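Inositol 2-dehydrogenase/D-chiro-inositol 3-dehydrogenase (Lactobacillus casei, PDB 4MIY) catalyses the NAD-dependent oxidation of myo-inositol and D-chiro-inositol to the corresponding keto-inositols, working as a tetramer. Local coordinates at residues A[65-70]-A[89-94]; A[151-156]-A[224-229]; A[232-237]-A[268-273]. All blocks are in the same frame, centred on the assembly; numbering follows the deposited sequence.

Contact 1 of 3, residues A[65-70]-A[89-94]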
ATOM      1  N   PRO A  65     -19.883 -18.324 -47.457  1.00 26.84           N
ATOM      2  CA  PRO A  65     -18.961 -17.339 -48.001  1.00 28.83           C
ATOM      3  C   PRO A  65     -19.194 -15.971 -47.411  1.00 28.15           C
ATOM      4  O   PRO A  65     -18.399 -15.100 -47.663  1.00 30.03           O
ATOM      5  CB  PRO A  65     -19.321 -17.349 -49.494  1.00 29.17           C
ATOM      6  CG  PRO A  65     -20.699 -17.658 -49.490  1.00 30.77           C
ATOM      7  CD  PRO A  65     -20.962 -18.615 -48.411  1.00 27.41           C
ATOM      8  N   ASP A  66     -20.254 -15.794 -46.660  0.77 21.97           N
ATOM      9  CA  ASP A  66     -20.501 -14.514 -46.052  0.77 26.11           C
ATOM     10  C   ASP A  66     -19.873 -14.333 -44.664  0.77 23.00           C
ATOM     11  O   ASP A  66     -19.928 -13.281 -44.113  0.77 25.24           O
ATOM     12  CB  ASP A  66     -21.979 -14.256 -46.004  0.77 29.68           C
ATOM     13  CG  ASP A  66     -22.555 -13.931 -47.372  0.77 37.77           C
ATOM     14  OD1 ASP A  66     -21.818 -13.467 -48.266  0.77 35.83           O
ATOM     15  OD2 ASP A  66     -23.755 -14.168 -47.548  0.77 41.67           O
ATOM     16  N   ILE A  67     -19.228 -15.353 -44.155  1.00 22.69           N
ATOM     17  CA  ILE A  67     -18.610 -15.265 -42.847  1.00 20.93           C
ATOM     18  C   ILE A  67     -17.187 -14.782 -43.021  1.00 23.59           C
ATOM     19  O   ILE A  67     -16.440 -15.342 -43.760  1.00 23.33           O
ATOM     20  CB  ILE A  67     -18.566 -16.609 -42.148  1.00 22.39           C
ATOM     21  CG1 ILE A  67     -19.946 -17.156 -41.908  1.00 24.24           C
ATOM     22  CG2 ILE A  67     -17.961 -16.449 -40.843  1.00 23.34           C
ATOM     23  CD1 ILE A  67     -19.945 -18.439 -41.257  1.00 27.03           C
ATOM     24  N   ASP A  68     -16.835 -13.726 -42.300  1.00 20.50           N
ATOM     25  CA  ASP A  68     -15.547 -13.107 -42.412  1.00 20.56           C
ATOM     26  C   ASP A  68     -14.521 -13.803 -41.497  1.00 19.92           C
ATOM     27  O   ASP A  68     -13.382 -13.925 -41.812  1.00 18.94           O
ATOM     28  CB  ASP A  68     -15.673 -11.618 -42.004  1.00 21.19           C
ATOM     29  CG  ASP A  68     -16.502 -10.791 -42.976  1.00 23.87           C
ATOM     30  OD1 ASP A  68     -16.181 -10.801 -44.139  1.00 29.69           O
ATOM     31  OD2 ASP A  68     -17.432 -10.134 -42.571  1.00 21.28           O
ATOM     32  N   ALA A  69     -14.995 -14.213 -40.338  1.00 21.37           N
ATOM     33  CA  ALA A  69     -14.148 -14.769 -39.318  1.00 18.52           C
ATOM     34  C   ALA A  69     -14.862 -15.838 -38.513  1.00 14.84           C
ATOM     35  O   ALA A  69     -16.030 -15.801 -38.336  1.00 19.83           O
ATOM     36  CB  ALA A  69     -13.658 -13.676 -38.380  1.00 19.17           C
ATOM     37  N   VAL A  70     -14.071 -16.778 -38.045  1.00 19.06           N
ATOM     38  CA  VAL A  70     -14.555 -17.813 -37.168  1.00 19.15           C
ATOM     39  C   VAL A  70     -13.882 -17.794 -35.798  1.00 18.92           C
ATOM     40  O   VAL A  70     -12.729 -17.549 -35.699  1.00 20.63           O
ATOM     41  CB  VAL A  70     -14.468 -19.218 -37.819  1.00 21.47           C
ATOM     42  CG1 VAL A  70     -15.310 -19.250 -39.064  1.00 24.68           C
ATOM     43  CG2 VAL A  70     -13.082 -19.583 -38.153  1.00 22.35           C
ATOM     44  N   THR A  89     -10.068 -22.271 -46.125  1.00 31.81           N
ATOM     45  CA  THR A  89     -10.777 -21.077 -46.528  1.00 25.83           C
ATOM     46  C   THR A  89      -9.887 -19.863 -46.394  1.00 29.91           C
ATOM     47  O   THR A  89      -8.740 -19.975 -46.063  1.00 31.64           O
ATOM     48  CB  THR A  89     -11.944 -20.802 -45.663  1.00 28.76           C
ATOM     49  OG1 THR A  89     -11.493 -20.349 -44.385  1.00 26.79           O
ATOM     50  CG2 THR A  89     -12.766 -22.010 -45.479  1.00 29.89           C
ATOM     51  N   ASP A  90     -10.446 -18.705 -46.676  1.00 25.31           N
ATOM     52  CA  ASP A  90      -9.727 -17.458 -46.591  1.00 28.14           C
ATOM     53  C   ASP A  90     -10.090 -16.703 -45.303  1.00 25.12           C
ATOM     54  O   ASP A  90      -9.709 -15.589 -45.110  1.00 28.44           O
ATOM     55  CB  ASP A  90     -10.004 -16.583 -47.834  1.00 32.80           C
ATOM     56  CG  ASP A  90      -8.953 -16.771 -48.911  1.00 39.38           C
ATOM     57  OD1 ASP A  90      -7.869 -17.236 -48.586  1.00 44.90           O
ATOM     58  OD2 ASP A  90      -9.178 -16.446 -50.081  1.00 43.40           O
ATOM     59  N   LYS A  91     -10.853 -17.335 -44.456  1.00 24.39           N
ATOM     60  CA  LYS A  91     -11.349 -16.682 -43.276  1.00 23.47           C
ATOM     61  C   LYS A  91     -10.287 -16.397 -42.216  1.00 22.37           C
ATOM     62  O   LYS A  91      -9.310 -17.057 -42.101  1.00 21.81           O
ATOM     63  CB  LYS A  91     -12.493 -17.482 -42.664  1.00 22.75           C
ATOM     64  CG  LYS A  91     -13.702 -17.610 -43.558  1.00 26.87           C
ATOM     65  CD  LYS A  91     -14.654 -18.594 -43.014  1.00 30.18           C
ATOM     66  CE  LYS A  91     -15.977 -18.685 -43.756  1.00 32.61           C
ATOM     67  NZ  LYS A  91     -15.847 -18.586 -45.168  1.00 35.38           N
ATOM     68  N   PHE A  92     -10.524 -15.334 -41.479  1.00 19.29           N
ATOM     69  CA  PHE A  92      -9.765 -15.078 -40.286  1.00 18.94           C
ATOM     70  C   PHE A  92     -10.207 -16.049 -39.180  1.00 18.48           C
ATOM     71  O   PHE A  92     -11.324 -16.461 -39.129  1.00 19.76           O
ATOM     72  CB  PHE A  92      -9.979 -13.621 -39.863  1.00 21.15           C
ATOM     73  CG  PHE A  92      -9.325 -12.622 -40.780  1.00 20.65           C
ATOM     74  CD1 PHE A  92      -8.036 -12.241 -40.586  1.00 26.06           C
ATOM     75  CD2 PHE A  92     -10.011 -12.065 -41.813  1.00 22.15           C
ATOM     76  CE1 PHE A  92      -7.455 -11.304 -41.398  1.00 31.80           C
ATOM     77  CE2 PHE A  92      -9.441 -11.165 -42.593  1.00 24.25           C
ATOM     78  CZ  PHE A  92      -8.157 -10.782 -42.409  1.00 26.66           C
ATOM     79  N   ILE A  93      -9.278 -16.384 -38.307  1.00 18.65           N
ATOM     80  CA  ILE A  93      -9.487 -17.411 -37.310  1.00 18.58           C
ATOM     81  C   ILE A  93      -8.997 -16.939 -35.920  1.00 14.60           C
ATOM     82  O   ILE A  93      -7.838 -16.624 -35.741  1.00 17.62           O
ATOM     83  CB  ILE A  93      -8.696 -18.658 -37.680  1.00 17.97           C
ATOM     84  CG1 ILE A  93      -9.121 -19.191 -39.046  1.00 20.60           C
ATOM     85  CG2 ILE A  93      -8.859 -19.721 -36.627  1.00 21.22           C
ATOM     86  CD1 ILE A  93      -8.061 -20.025 -39.666  1.00 23.74           C
ATOM     87  N   PHE A  94      -9.942 -16.895 -34.994  1.00 17.31           N
ATOM     88  CA  PHE A  94      -9.672 -16.728 -33.575  1.00 16.04           C
ATOM     89  C   PHE A  94      -9.940 -18.060 -32.906  1.00 16.64           C
ATOM     90  O   PHE A  94     -11.034 -18.497 -32.842  1.00 18.93           O
ATOM     91  CB  PHE A  94     -10.568 -15.650 -32.965  1.00 16.68           C
ATOM     92  CG  PHE A  94     -10.245 -15.328 -31.522  1.00 18.94           C
ATOM     93  CD1 PHE A  94     -10.779 -16.073 -30.511  1.00 19.14           C
ATOM     94  CD2 PHE A  94      -9.398 -14.300 -31.201  1.00 20.60           C
ATOM     95  CE1 PHE A  94     -10.491 -15.796 -29.219  1.00 21.18           C
ATOM     96  CE2 PHE A  94      -9.096 -14.032 -29.900  1.00 18.80           C
ATOM     97  CZ  PHE A  94      -9.640 -14.771 -28.919  1.00 20.09           C
TER
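Lys91 reaches across to Ile67 and Val70 at the point where two neighbouring parallel strands of the Rossmann fold come together. Strand 69-72, helix 79-86 and strand 92-95 form a beta-alpha-beta unit, and this is the start of its strand pairing. Three backbone hydrogen bonds join the strands: Phe92 N gives to Asp68 O, Val70 N to Phe92 O at 3.0 Å, and Phe94 N to Val70 O at 2.9 Å. Asp68 O also lies at the edge of the Phe92 ring, in its plane. The carbonyl of Phe92 also takes a CA-H...O contact from Ala69.

Apolar packing falls on both sides of the sheet. Ala69 CB sits 4.0 Å from Phe92 CB, and both residues also pack on Phe289 of helix 279-294. On the other face Val70 and Ile93 lie side by side, CG2 against CG1, pointing the same way.

The side-chain polar contacts lie in the loops leading in. Thr89 OG1 accepts from Lys91 N in an ST turn. The lysine's aliphatic chain passes Val70 CG1 at about a right angle, then bends at its last torsion (chi4 39°), carrying NZ to the carbonyl of Asp64, while CE rests 3.7 Å from Ile67 CB.

Contact 2 of 3, residues A[151-156]-A[224-229]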
ATOM      1  N   VAL A 151      12.317 -13.651 -12.665  1.00 13.19           N
ATOM      2  CA  VAL A 151      10.910 -13.328 -12.621  1.00 13.02           C
ATOM      3  C   VAL A 151      10.233 -14.242 -11.603  1.00 13.67           C
ATOM      4  O   VAL A 151      10.427 -15.426 -11.619  1.00 15.19           O
ATOM      5  CB  VAL A 151      10.220 -13.503 -13.982  1.00 12.73           C
ATOM      6  CG1 VAL A 151       8.734 -13.242 -13.896  1.00 16.88           C
ATOM      7  CG2 VAL A 151      10.821 -12.627 -15.021  1.00 16.45           C
ATOM      8  N   ARG A 152       9.480 -13.655 -10.694  1.00 13.44           N
ATOM      9  CA  ARG A 152       8.713 -14.428  -9.755  1.00 14.97           C
ATOM     10  C   ARG A 152       7.233 -14.180  -9.948  1.00 14.49           C
ATOM     11  O   ARG A 152       6.803 -13.079  -9.965  1.00 15.98           O
ATOM     12  CB  ARG A 152       9.111 -14.109  -8.344  1.00 15.49           C
ATOM     13  CG  ARG A 152      10.475 -14.612  -7.992  1.00 23.20           C
ATOM     14  CD  ARG A 152      10.869 -14.317  -6.600  1.00 26.37           C
ATOM     15  NE  ARG A 152      11.477 -15.468  -6.019  1.00 27.75           N
ATOM     16  CZ  ARG A 152      11.838 -15.591  -4.753  1.00 24.00           C
ATOM     17  NH1 ARG A 152      11.676 -14.611  -3.902  1.00 24.04           N
ATOM     18  NH2 ARG A 152      12.389 -16.700  -4.363  1.00 27.41           N
ATOM     19  N   ALA A 153       6.465 -15.244 -10.081  1.00 12.58           N
ATOM     20  CA  ALA A 153       5.074 -15.123 -10.375  1.00 13.54           C
ATOM     21  C   ALA A 153       4.242 -16.113  -9.583  1.00 12.49           C
ATOM     22  O   ALA A 153       4.738 -17.107  -9.143  1.00 13.51           O
ATOM     23  CB  ALA A 153       4.839 -15.289 -11.841  1.00 13.94           C
ATOM     24  N   SER A 154       2.977 -15.780  -9.432  1.00 12.51           N
ATOM     25  CA  SER A 154       1.997 -16.651  -8.779  1.00 14.53           C
ATOM     26  C   SER A 154       0.728 -16.696  -9.575  1.00 12.51           C
ATOM     27  O   SER A 154       0.287 -15.721 -10.089  1.00 13.46           O
ATOM     28  CB  SER A 154       1.677 -16.193  -7.359  1.00 13.53           C
ATOM     29  OG  SER A 154       2.821 -16.173  -6.572  1.00 15.23           O
ATOM     30  N   HIS A 155       0.176 -17.891  -9.667  1.00 13.63           N
ATOM     31  CA  HIS A 155      -1.115 -18.114 -10.236  1.00 12.21           C
ATOM     32  C   HIS A 155      -1.942 -18.848  -9.186  1.00 13.58           C
ATOM     33  O   HIS A 155      -1.787 -19.997  -8.966  1.00 13.89           O
ATOM     34  CB  HIS A 155      -1.008 -18.892 -11.554  1.00 14.16           C
ATOM     35  CG  HIS A 155      -2.249 -18.857 -12.388  1.00 12.99           C
ATOM     36  ND1 HIS A 155      -2.246 -19.173 -13.723  1.00 15.04           N
ATOM     37  CD2 HIS A 155      -3.528 -18.593 -12.073  1.00 14.33           C
ATOM     38  CE1 HIS A 155      -3.463 -19.069 -14.198  1.00 14.91           C
ATOM     39  NE2 HIS A 155      -4.263 -18.719 -13.217  1.00 16.63           N
ATOM     40  N   ILE A 156      -2.784 -18.070  -8.529  1.00 14.30           N
ATOM     41  CA  ILE A 156      -3.522 -18.467  -7.352  1.00 12.96           C
ATOM     42  C   ILE A 156      -5.017 -18.554  -7.685  1.00 13.70           C
ATOM     43  O   ILE A 156      -5.600 -17.647  -8.216  1.00 13.82           O
ATOM     44  CB  ILE A 156      -3.332 -17.465  -6.226  1.00 11.80           C
ATOM     45  CG1 ILE A 156      -1.855 -17.219  -5.928  1.00 13.38           C
ATOM     46  CG2 ILE A 156      -4.015 -17.903  -4.974  1.00 15.30           C
ATOM     47  CD1 ILE A 156      -1.107 -18.400  -5.533  1.00 16.73           C
ATOM     48  N   ILE A 224      12.661 -17.968 -14.304  1.00 14.24           N
ATOM     49  CA  ILE A 224      11.296 -17.721 -13.957  1.00 13.98           C
ATOM     50  C   ILE A 224      10.802 -18.757 -12.951  1.00 15.02           C
ATOM     51  O   ILE A 224      10.865 -19.918 -13.197  1.00 14.48           O
ATOM     52  CB  ILE A 224      10.409 -17.741 -15.200  1.00 15.41           C
ATOM     53  CG1 ILE A 224      10.912 -16.732 -16.223  1.00 15.18           C
ATOM     54  CG2 ILE A 224       8.997 -17.462 -14.844  1.00 19.49           C
ATOM     55  CD1 ILE A 224      10.736 -17.173 -17.591  1.00 19.65           C
ATOM     56  N   GLN A 225      10.350 -18.269 -11.809  1.00 14.58           N
ATOM     57  CA  GLN A 225       9.768 -19.095 -10.782  1.00 13.84           C
ATOM     58  C   GLN A 225       8.285 -18.830 -10.634  1.00 13.45           C
ATOM     59  O   GLN A 225       7.908 -17.797 -10.167  1.00 14.50           O
ATOM     60  CB  GLN A 225      10.458 -18.853  -9.445  1.00 13.53           C
ATOM     61  CG  GLN A 225      11.916 -19.192  -9.418  1.00 15.31           C
ATOM     62  CD  GLN A 225      12.553 -18.962  -8.098  1.00 19.58           C
ATOM     63  OE1 GLN A 225      12.270 -18.028  -7.442  1.00 21.66           O
ATOM     64  NE2 GLN A 225      13.404 -19.837  -7.712  1.00 17.80           N
ATOM     65  N   VAL A 226       7.464 -19.786 -11.022  1.00 14.06           N
ATOM     66  CA  VAL A 226       6.028 -19.655 -10.915  1.00 14.48           C
ATOM     67  C   VAL A 226       5.463 -20.585  -9.843  1.00 14.83           C
ATOM     68  O   VAL A 226       5.763 -21.729  -9.827  1.00 16.49           O
ATOM     69  CB  VAL A 226       5.306 -19.967 -12.237  1.00 14.70           C
ATOM     70  CG1 VAL A 226       3.861 -19.595 -12.150  1.00 14.81           C
ATOM     71  CG2 VAL A 226       5.898 -19.240 -13.355  1.00 15.67           C
ATOM     72  N   LEU A 227       4.678 -20.018  -8.945  1.00 13.14           N
ATOM     73  CA  LEU A 227       3.863 -20.762  -8.008  1.00 13.53           C
ATOM     74  C   LEU A 227       2.483 -20.959  -8.573  1.00 14.75           C
ATOM     75  O   LEU A 227       1.803 -20.015  -8.865  1.00 13.97           O
ATOM     76  CB  LEU A 227       3.744 -20.010  -6.688  1.00 16.50           C
ATOM     77  CG  LEU A 227       2.748 -20.560  -5.662  1.00 13.54           C
ATOM     78  CD1 LEU A 227       3.145 -21.961  -5.200  1.00 16.04           C
ATOM     79  CD2 LEU A 227       2.673 -19.622  -4.517  1.00 18.67           C
ATOM     80  N   VAL A 228       2.097 -22.217  -8.739  1.00 15.43           N
ATOM     81  CA  VAL A 228       0.755 -22.572  -9.147  1.00 14.34           C
ATOM     82  C   VAL A 228       0.054 -23.176  -7.933  1.00 14.21           C
ATOM     83  O   VAL A 228       0.512 -24.100  -7.388  1.00 15.68           O
ATOM     84  CB  VAL A 228       0.764 -23.561 -10.328  1.00 16.52           C
ATOM     85  CG1 VAL A 228      -0.616 -24.065 -10.630  1.00 18.29           C
ATOM     86  CG2 VAL A 228       1.358 -22.938 -11.535  1.00 17.11           C
ATOM     87  N   HIS A 229      -1.035 -22.567  -7.522  1.00 14.23           N
ATOM     88  CA  HIS A 229      -1.735 -22.959  -6.322  1.00 14.51           C
ATOM     89  C   HIS A 229      -3.212 -22.811  -6.547  1.00 13.54           C
ATOM     90  O   HIS A 229      -3.733 -21.761  -6.447  1.00 14.95           O
ATOM     91  CB  HIS A 229      -1.296 -22.105  -5.121  1.00 13.08           C
ATOM     92  CG  HIS A 229      -1.763 -22.622  -3.801  1.00 13.48           C
ATOM     93  ND1 HIS A 229      -1.651 -21.905  -2.644  1.00 15.33           N
ATOM     94  CD2 HIS A 229      -2.352 -23.786  -3.464  1.00 14.70           C
ATOM     95  CE1 HIS A 229      -2.149 -22.603  -1.650  1.00 13.68           C
ATOM     96  NE2 HIS A 229      -2.570 -23.754  -2.116  1.00 14.24           N
TER
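Strands 151-156 and 224-229 run parallel, 13° apart with axes 4.5 Å apart at closest, and five backbone hydrogen bonds join them, from Gln225 N to Val151 O at one end to His229 N to His155 O at the other. Arg152 and Gln225 lie side by side on one face, pointing the same way. Arg152 NE donates to Gln225 OE1 at 3.0 Å, almost straight on to the oxygen, which lies in the guanidinium plane; NH2 adds a weak bond of 3.4 Å to the same atom. Guanidinium and amide are thus nearly coplanar, 18° apart. The bend of the arginine at chi3 (136°) turns this edge to the glutamine. NH1 bonds to Ala153 O of the second subunit, and the reciprocal bond is made as well. With an alanine in place of this arginine, Gln225 OE1 would probably be left without its donor and Ala153 O of the second subunit without the NH1 bond.

Further along this face, Ser154 OG lies 3.9 Å from Leu227 CB and hydrogen-bonds to a glycerol, probably from the crystallisation liquor. Ile156 folds back at its second torsion, which puts CD1 3.7 Å from His229 CB and 4.1 Å from Leu227 CD2. On the opposite face, Val151 CB meets Ile224 CG1, and Ala153, Ile224 and Val226 pack on helix 168-185. His155, on that face, bonds through ND1 to Glu177. The pair forms the middle of the mixed sheet of the C-terminal alpha/beta domain of the Gfo/Idh/MocA family, with one face against its helix and the other against a second subunit.

Contact 3 of 3, residues A[232-237]-A[268-273]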
ATOM      1  N   ALA A 232      -6.119 -22.722  -3.167  1.00 15.28           N
ATOM      2  CA  ALA A 232      -5.642 -21.754  -2.220  1.00 15.82           C
ATOM      3  C   ALA A 232      -6.658 -21.173  -1.266  1.00 15.05           C
ATOM      4  O   ALA A 232      -6.289 -20.558  -0.329  1.00 14.35           O
ATOM      5  CB  ALA A 232      -4.964 -20.626  -2.977  1.00 13.30           C
ATOM      6  N   GLN A 233      -7.929 -21.362  -1.583  1.00 14.16           N
ATOM      7  CA  GLN A 233      -9.084 -20.966  -0.793  1.00 15.31           C
ATOM      8  C   GLN A 233      -9.428 -19.459  -0.760  1.00 15.38           C
ATOM      9  O   GLN A 233     -10.541 -19.087  -0.905  1.00 16.00           O
ATOM     10  CB  GLN A 233      -9.032 -21.516   0.639  1.00 15.96           C
ATOM     11  CG  GLN A 233      -8.802 -23.014   0.747  1.00 15.46           C
ATOM     12  CD  GLN A 233      -9.850 -23.829   0.046  1.00 17.86           C
ATOM     13  OE1 GLN A 233     -10.997 -23.732   0.343  1.00 21.44           O
ATOM     14  NE2 GLN A 233      -9.434 -24.629  -0.888  1.00 18.21           N
ATOM     15  N   TYR A 234      -8.423 -18.622  -0.587  1.00 13.53           N
ATOM     16  CA  TYR A 234      -8.671 -17.246  -0.220  1.00 12.77           C
ATOM     17  C   TYR A 234      -9.181 -16.369  -1.368  1.00 14.30           C
ATOM     18  O   TYR A 234      -9.842 -15.426  -1.144  1.00 13.70           O
ATOM     19  CB  TYR A 234      -7.434 -16.597   0.430  1.00 12.18           C
ATOM     20  CG  TYR A 234      -6.345 -16.141  -0.507  1.00 12.55           C
ATOM     21  CD1 TYR A 234      -6.404 -14.920  -1.110  1.00 12.25           C
ATOM     22  CD2 TYR A 234      -5.272 -16.927  -0.775  1.00 12.93           C
ATOM     23  CE1 TYR A 234      -5.435 -14.506  -1.953  1.00 12.94           C
ATOM     24  CE2 TYR A 234      -4.297 -16.518  -1.629  1.00 13.40           C
ATOM     25  CZ  TYR A 234      -4.378 -15.305  -2.199  1.00 14.56           C
ATOM     26  OH  TYR A 234      -3.422 -14.871  -3.070  1.00 15.02           O
ATOM     27  N   GLY A 235      -8.811 -16.709  -2.584  1.00 14.64           N
ATOM     28  CA  GLY A 235      -9.066 -15.873  -3.719  1.00 15.75           C
ATOM     29  C   GLY A 235      -8.396 -16.291  -5.008  1.00 13.78           C
ATOM     30  O   GLY A 235      -7.683 -17.245  -5.043  1.00 14.51           O
ATOM     31  N   TYR A 236      -8.716 -15.560  -6.066  1.00 13.65           N
ATOM     32  CA  TYR A 236      -8.046 -15.648  -7.334  1.00 14.13           C
ATOM     33  C   TYR A 236      -7.082 -14.480  -7.469  1.00 14.10           C
ATOM     34  O   TYR A 236      -7.467 -13.354  -7.351  1.00 16.24           O
ATOM     35  CB  TYR A 236      -9.029 -15.687  -8.527  1.00 15.61           C
ATOM     36  CG  TYR A 236      -8.301 -15.895  -9.832  1.00 14.11           C
ATOM     37  CD1 TYR A 236      -7.964 -17.153 -10.250  1.00 16.07           C
ATOM     38  CD2 TYR A 236      -7.887 -14.834 -10.616  1.00 15.10           C
ATOM     39  CE1 TYR A 236      -7.273 -17.345 -11.373  1.00 15.35           C
ATOM     40  CE2 TYR A 236      -7.190 -15.036 -11.751  1.00 16.61           C
ATOM     41  CZ  TYR A 236      -6.860 -16.283 -12.122  1.00 18.73           C
ATOM     42  OH  TYR A 236      -6.140 -16.492 -13.259  1.00 18.37           O
ATOM     43  N   GLU A 237      -5.830 -14.776  -7.728  1.00 13.17           N
ATOM     44  CA  GLU A 237      -4.831 -13.743  -7.815  1.00 14.68           C
ATOM     45  C   GLU A 237      -3.708 -14.090  -8.774  1.00 13.77           C
ATOM     46  O   GLU A 237      -3.240 -15.186  -8.790  1.00 14.79           O
ATOM     47  CB  GLU A 237      -4.304 -13.414  -6.412  1.00 15.87           C
ATOM     48  CG  GLU A 237      -3.476 -12.182  -6.329  1.00 18.56           C
ATOM     49  CD  GLU A 237      -3.205 -11.719  -4.898  1.00 20.54           C
ATOM     50  OE1 GLU A 237      -3.596 -12.380  -3.945  1.00 18.02           O
ATOM     51  OE2 GLU A 237      -2.559 -10.689  -4.765  1.00 22.64           O
ATOM     52  N   THR A 268      -9.532  -5.176   2.400  1.00 14.14           N
ATOM     53  CA  THR A 268     -10.043  -5.044   1.064  1.00 14.40           C
ATOM     54  C   THR A 268     -10.420  -6.401   0.520  1.00 15.75           C
ATOM     55  O   THR A 268      -9.750  -7.332   0.754  1.00 16.97           O
ATOM     56  CB  THR A 268      -9.023  -4.398   0.089  1.00 18.75           C
ATOM     57  OG1 THR A 268      -7.811  -5.141   0.052  1.00 22.80           O
ATOM     58  CG2 THR A 268      -8.718  -3.033   0.485  1.00 20.92           C
ATOM     59  N   ALA A 269     -11.496  -6.457  -0.231  1.00 17.22           N
ATOM     60  CA  ALA A 269     -11.907  -7.692  -0.883  1.00 17.17           C
ATOM     61  C   ALA A 269     -10.923  -8.193  -1.951  1.00 18.60           C
ATOM     62  O   ALA A 269     -10.266  -7.437  -2.597  1.00 19.85           O
ATOM     63  CB  ALA A 269     -13.275  -7.524  -1.471  1.00 18.40           C
ATOM     64  N   VAL A 270     -10.840  -9.498  -2.080  1.00 17.88           N
ATOM     65  CA  VAL A 270     -10.037 -10.148  -3.085  1.00 17.38           C
ATOM     66  C   VAL A 270     -10.988 -10.774  -4.089  1.00 16.82           C
ATOM     67  O   VAL A 270     -11.993 -11.313  -3.721  1.00 17.69           O
ATOM     68  CB  VAL A 270      -9.192 -11.238  -2.427  1.00 15.21           C
ATOM     69  CG1 VAL A 270      -8.464 -12.054  -3.453  1.00 19.32           C
ATOM     70  CG2 VAL A 270      -8.209 -10.607  -1.491  1.00 19.29           C
ATOM     71  N   GLU A 271     -10.651 -10.659  -5.352  1.00 17.06           N
ATOM     72  CA  GLU A 271     -11.369 -11.324  -6.398  1.00 19.29           C
ATOM     73  C   GLU A 271     -11.441 -12.844  -6.213  1.00 18.16           C
ATOM     74  O   GLU A 271     -10.498 -13.462  -5.851  1.00 17.84           O
ATOM     75  CB  GLU A 271     -10.693 -10.995  -7.719  1.00 20.32           C
ATOM     76  CG  GLU A 271     -11.373 -11.560  -8.892  1.00 21.92           C
ATOM     77  CD  GLU A 271     -12.768 -11.047  -9.030  1.00 26.40           C
ATOM     78  OE1 GLU A 271     -12.940  -9.859  -9.262  1.00 32.18           O
ATOM     79  OE2 GLU A 271     -13.697 -11.814  -8.876  1.00 24.60           O
ATOM     80  N   MET A 272     -12.596 -13.415  -6.430  1.00 17.26           N
ATOM     81  CA  MET A 272     -12.738 -14.841  -6.317  1.00 18.31           C
ATOM     82  C   MET A 272     -12.877 -15.554  -7.660  1.00 19.77           C
ATOM     83  O   MET A 272     -12.806 -16.735  -7.712  1.00 20.74           O
ATOM     84  CB  MET A 272     -13.922 -15.205  -5.418  1.00 23.86           C
ATOM     85  CG  MET A 272     -13.744 -14.955  -3.918  1.00 24.62           C
ATOM     86  SD  MET A 272     -12.589 -16.095  -3.118  1.00 29.25           S
ATOM     87  CE  MET A 272     -13.351 -17.680  -3.242  1.00 31.09           C
ATOM     88  N   SER A 273     -13.057 -14.785  -8.731  1.00 21.04           N
ATOM     89  CA  SER A 273     -13.364 -15.337 -10.048  1.00 23.11           C
ATOM     90  C   SER A 273     -12.361 -14.953 -11.116  1.00 21.35           C
ATOM     91  O   SER A 273     -12.172 -13.816 -11.366  1.00 21.86           O
ATOM     92  CB  SER A 273     -14.720 -14.818 -10.448  1.00 24.16           C
ATOM     93  OG  SER A 273     -14.944 -14.913 -11.807  1.00 24.89           O
TER
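The ring of Tyr234 meets Val270 obliquely, CE1 standing 4.2 Å from Val270 CG1, while at its edge, in the ring plane, lies Glu237 OE1. The tyrosine hydroxyl donates a hydrogen bond to that oxygen, 2.6 Å from OH to OE1, approaching from the anti side and 33° out of the carboxylate plane. The same oxygen forms a salt bridge with Arg261 of the third subunit, so this carboxylate ties the loop to the tetramer interface. The Tyr236 ring has the backbone of Ser273 obliquely beside it; its CB packs against the Met272 carbonyl carbon at 3.9 Å, and farther out the side chain touches Phe278 and Arg277.

One hydrogen bond crosses between the backbones, Tyr236 N to Glu271 O at 2.8 Å. Next to it, Gly235 lets the segments close up: its CA lies 3.9 Å from Val270 CG1, and a beta carbon placed on Gly235 would stand too near that methyl. Met272 starts out pointing away from the loop, but bends at its second and third torsions return its sulfur to the loop, where SD lies 3.4 Å from Tyr234 O and also close to Gly235 CA. Its CE goes on toward Gln233 O.

Glu271 secures the turn before the helix. Its OE2 accepts from Ser273 N with the anti lone pair, and weakly from Met272 N, while Ser273 OG caps Asn276 N. The touching parts, 233-236 and 270-273, run 79° apart. This is loop packing in the C-terminal domain: the connection into strand 237-244 is pinned against the return from the two-stranded arm 259-269, at the N-cap of helix 274-277, Ser273, and that arm continues its antiparallel sheet into the third subunit.

In the fold
Contact 1 belongs to the NAD-binding Rossmann domain, whereas contacts 2 and 3 share the C-terminal domain on the opposite side of the chain's centre. Contact 1 stays about 17 Å from contact 2 and about 16 Å from contact 3, nearest atoms. Contacts 2 and 3 touch: Ile156 O lies 2.9 Å from Glu237 N, a probable hydrogen bond that continues the sheet, and His155 NE2 lies 2.9 Å from Tyr236 OH. One side chain of each contact comes within about 7 or 8 Å of NAD: Phe94 at about 7 Å, His155 and Tyr236 at about 8 Å. Only contacts 2 and 3 also face other subunits.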